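Local coordinates for Lmo0135 protein (Listeria monocytogenes EGD-e, PDB 5ISU), which probably serves as the extracellular substrate-binding component of an ABC transporter, with peptides as its likely cargo, at residues L279-D284 with I324-K329. Residues are numbered along the deposited sequence; the frame is centred on the assembly and turned at random.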
ATOM      1  N   LEU A 279     -25.426  -9.486   8.344  1.00 52.24           N
ATOM      2  CA  LEU A 279     -24.686  -8.272   8.704  1.00 51.00           C
ATOM      3  C   LEU A 279     -24.101  -7.552   7.486  1.00 50.55           C
ATOM      4  O   LEU A 279     -23.489  -6.485   7.626  1.00 49.04           O
ATOM      5  CB  LEU A 279     -23.578  -8.596   9.711  1.00 52.73           C
ATOM      6  CG  LEU A 279     -24.009  -9.225  11.040  1.00 55.74           C
ATOM      7  CD1 LEU A 279     -22.799  -9.644  11.863  1.00 55.84           C
ATOM      8  CD2 LEU A 279     -24.917  -8.303  11.849  1.00 57.44           C
ATOM      9  N   SER A 280     -24.262  -8.157   6.310  1.00 48.48           N
ATOM     10  CA  SER A 280     -23.839  -7.550   5.057  1.00 45.70           C
ATOM     11  C   SER A 280     -25.080  -6.919   4.408  1.00 44.57           C
ATOM     12  O   SER A 280     -25.075  -5.735   4.006  1.00 42.32           O
ATOM     13  CB  SER A 280     -23.207  -8.597   4.125  1.00 44.83           C
ATOM     14  OG  SER A 280     -22.113  -9.230   4.755  1.00 42.87           O
ATOM     15  N   TYR A 281     -26.134  -7.711   4.303  1.00 44.91           N
ATOM     16  CA  TYR A 281     -27.410  -7.240   3.749  1.00 48.14           C
ATOM     17  C   TYR A 281     -28.029  -6.059   4.494  1.00 50.13           C
ATOM     18  O   TYR A 281     -28.878  -5.371   3.947  1.00 51.78           O
ATOM     19  CB  TYR A 281     -28.452  -8.364   3.727  1.00 50.47           C
ATOM     20  CG  TYR A 281     -28.343  -9.327   2.573  1.00 50.93           C
ATOM     21  CD1 TYR A 281     -28.608  -8.903   1.271  1.00 50.50           C
ATOM     22  CD2 TYR A 281     -28.092 -10.685   2.784  1.00 53.62           C
ATOM     23  CE1 TYR A 281     -28.550  -9.787   0.203  1.00 52.27           C
ATOM     24  CE2 TYR A 281     -28.054 -11.579   1.721  1.00 53.85           C
ATOM     25  CZ  TYR A 281     -28.281 -11.123   0.436  1.00 52.63           C
ATOM     26  OH  TYR A 281     -28.230 -12.002  -0.613  1.00 55.75           O
ATOM     27  N   ALA A 282     -27.651  -5.847   5.749  1.00 51.08           N
ATOM     28  CA  ALA A 282     -28.189  -4.717   6.502  1.00 53.32           C
ATOM     29  C   ALA A 282     -27.547  -3.379   6.105  1.00 52.55           C
ATOM     30  O   ALA A 282     -28.048  -2.321   6.486  1.00 52.55           O
ATOM     31  CB  ALA A 282     -27.998  -4.951   7.998  1.00 54.32           C
ATOM     32  N   LEU A 283     -26.471  -3.433   5.320  1.00 49.26           N
ATOM     33  CA  LEU A 283     -25.696  -2.246   4.984  1.00 47.96           C
ATOM     34  C   LEU A 283     -25.833  -1.766   3.546  1.00 45.26           C
ATOM     35  O   LEU A 283     -26.199  -2.535   2.659  1.00 45.54           O
ATOM     36  CB  LEU A 283     -24.219  -2.543   5.258  1.00 46.00           C
ATOM     37  CG  LEU A 283     -23.867  -3.113   6.637  1.00 47.63           C
ATOM     38  CD1 LEU A 283     -22.399  -3.497   6.709  1.00 45.63           C
ATOM     39  CD2 LEU A 283     -24.210  -2.128   7.744  1.00 49.30           C
ATOM     40  N   ASP A 284     -25.527  -0.479   3.345  1.00 45.76           N
ATOM     41  CA  ASP A 284     -25.530   0.169   2.014  1.00 46.70           C
ATOM     42  C   ASP A 284     -24.281   1.019   1.852  1.00 45.37           C
ATOM     43  O   ASP A 284     -24.093   2.021   2.549  1.00 47.57           O
ATOM     44  CB  ASP A 284     -26.761   1.033   1.776  1.00 48.97           C
ATOM     45  CG  ASP A 284     -26.679   1.806   0.460  1.00 51.97           C
ATOM     46  OD1 ASP A 284     -25.908   2.787   0.368  1.00 52.27           O
ATOM     47  OD2 ASP A 284     -27.388   1.431  -0.491  1.00 56.97           O
ATOM     48  N   ILE A 324     -32.921  -5.208   4.187  1.00 58.98           N
ATOM     49  CA  ILE A 324     -33.183  -5.348   5.615  1.00 61.88           C
ATOM     50  C   ILE A 324     -34.175  -6.485   5.895  1.00 64.11           C
ATOM     51  O   ILE A 324     -34.005  -7.230   6.869  1.00 64.00           O
ATOM     52  CB  ILE A 324     -33.607  -3.986   6.217  1.00 65.74           C
ATOM     53  CG1 ILE A 324     -32.381  -3.050   6.216  1.00 65.69           C
ATOM     54  CG2 ILE A 324     -34.143  -4.142   7.635  1.00 69.27           C
ATOM     55  CD1 ILE A 324     -32.689  -1.590   6.486  1.00 70.43           C
ATOM     56  N   ALA A 325     -35.175  -6.653   5.031  1.00 64.63           N
ATOM     57  CA  ALA A 325     -36.149  -7.740   5.226  1.00 68.59           C
ATOM     58  C   ALA A 325     -35.457  -9.111   5.145  1.00 68.58           C
ATOM     59  O   ALA A 325     -35.698  -9.989   5.988  1.00 70.18           O
ATOM     60  CB  ALA A 325     -37.294  -7.645   4.222  1.00 69.46           C
ATOM     61  N   LYS A 326     -34.588  -9.283   4.150  1.00 66.61           N
ATOM     62  CA  LYS A 326     -33.864 -10.547   3.994  1.00 67.27           C
ATOM     63  C   LYS A 326     -32.865 -10.719   5.126  1.00 66.17           C
ATOM     64  O   LYS A 326     -32.606 -11.841   5.561  1.00 69.18           O
ATOM     65  CB  LYS A 326     -33.149 -10.630   2.652  1.00 66.60           C
ATOM     66  CG  LYS A 326     -32.505 -11.983   2.408  1.00 67.74           C
ATOM     67  CD  LYS A 326     -31.890 -12.069   1.026  1.00 68.24           C
ATOM     68  CE  LYS A 326     -31.383 -13.476   0.742  1.00 70.92           C
ATOM     69  NZ  LYS A 326     -30.761 -13.587  -0.611  1.00 70.57           N
ATOM     70  N   ALA A 327     -32.308  -9.607   5.601  1.00 62.87           N
ATOM     71  CA  ALA A 327     -31.375  -9.648   6.718  1.00 61.01           C
ATOM     72  C   ALA A 327     -32.066 -10.188   7.953  1.00 65.05           C
ATOM     73  O   ALA A 327     -31.471 -10.967   8.691  1.00 67.21           O
ATOM     74  CB  ALA A 327     -30.802  -8.275   7.008  1.00 57.13           C
ATOM     75  N   LYS A 328     -33.311  -9.759   8.184  1.00 70.29           N
ATOM     76  CA  LYS A 328     -34.106 -10.251   9.327  1.00 75.71           C
ATOM     77  C   LYS A 328     -34.324 -11.768   9.214  1.00 75.32           C
ATOM     78  O   LYS A 328     -34.256 -12.483  10.207  1.00 75.96           O
ATOM     79  CB  LYS A 328     -35.433  -9.479   9.470  1.00 79.35           C
ATOM     80  CG  LYS A 328     -35.252  -8.067  10.032  1.00 80.83           C
ATOM     81  CD  LYS A 328     -36.548  -7.256  10.111  1.00 85.75           C
ATOM     82  CE  LYS A 328     -37.061  -6.863   8.726  1.00 88.25           C
ATOM     83  NZ  LYS A 328     -38.282  -5.996   8.725  1.00 90.73           N
ATOM     84  N   LYS A 329     -34.584 -12.236   7.995  1.00 76.00           N
ATOM     85  CA  LYS A 329     -34.733 -13.669   7.708  1.00 80.40           C
ATOM     86  C   LYS A 329     -33.485 -14.471   8.082  1.00 79.16           C
ATOM     87  O   LYS A 329     -33.583 -15.522   8.707  1.00 81.66           O
ATOM     88  CB  LYS A 329     -35.050 -13.899   6.211  1.00 83.25           C
ATOM     89  CG  LYS A 329     -36.510 -14.177   5.867  1.00 86.54           C
ATOM     90  CD  LYS A 329     -36.796 -15.671   6.025  1.00 92.05           C
ATOM     91  CE  LYS A 329     -38.232 -16.053   5.693  1.00 95.92           C
ATOM     92  NZ  LYS A 329     -39.207 -15.536   6.692  1.00 98.43           N
TER
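Tyr281 and Lys326 make the main side-chain contact where the C-terminal end of helix 273-281 meets the first turns of helix 324-334, in a solute-binding protein of family 5 with the periplasmic-binding-protein fold. Leu279 turns its side chain away from the second helix and touches Phe263 on strand 248-263; its carbonyl accepts a hydrogen bond from Tyr364 OH of helix 351-365. Tyr281 is the first residue of the segment to face helix 324-334. Its CB packs against the methyl of Ala327 at 4.0 Å, and Lys326 CD sits over one face of the ring in a CH-pi contact, displaced toward the CZ and CE2 rim, 4.0 Å from the ring centroid and 21° off the normal. Lys326 has CG anti to its backbone N (chi1 -174°) and stays extended to the end, a shape that lays the aliphatic chain over that rim and brings its ammonium to the phenol, where NZ donates a hydrogen bond to Tyr281 OH at 3.0 Å. Tyr320 adds an edge-to-face ring contact, and the Tyr281 backbone is hydrogen-bonded to that of Asp323, tying the helix end to the lead-in of helix 324-334. Ala282 comes next, and here methyl meets methyl: its CB stands 4.5 Å from Ala327 CB, while its carbonyl O, in loose van der Waals contact with Ile324 CG1, takes a hydrogen bond from Gln363 NE2. Leu283 then turns its back on the contact and packs on helix 351-365, and Asp284 caps the following helix through OD1 to the backbone N of Glu287.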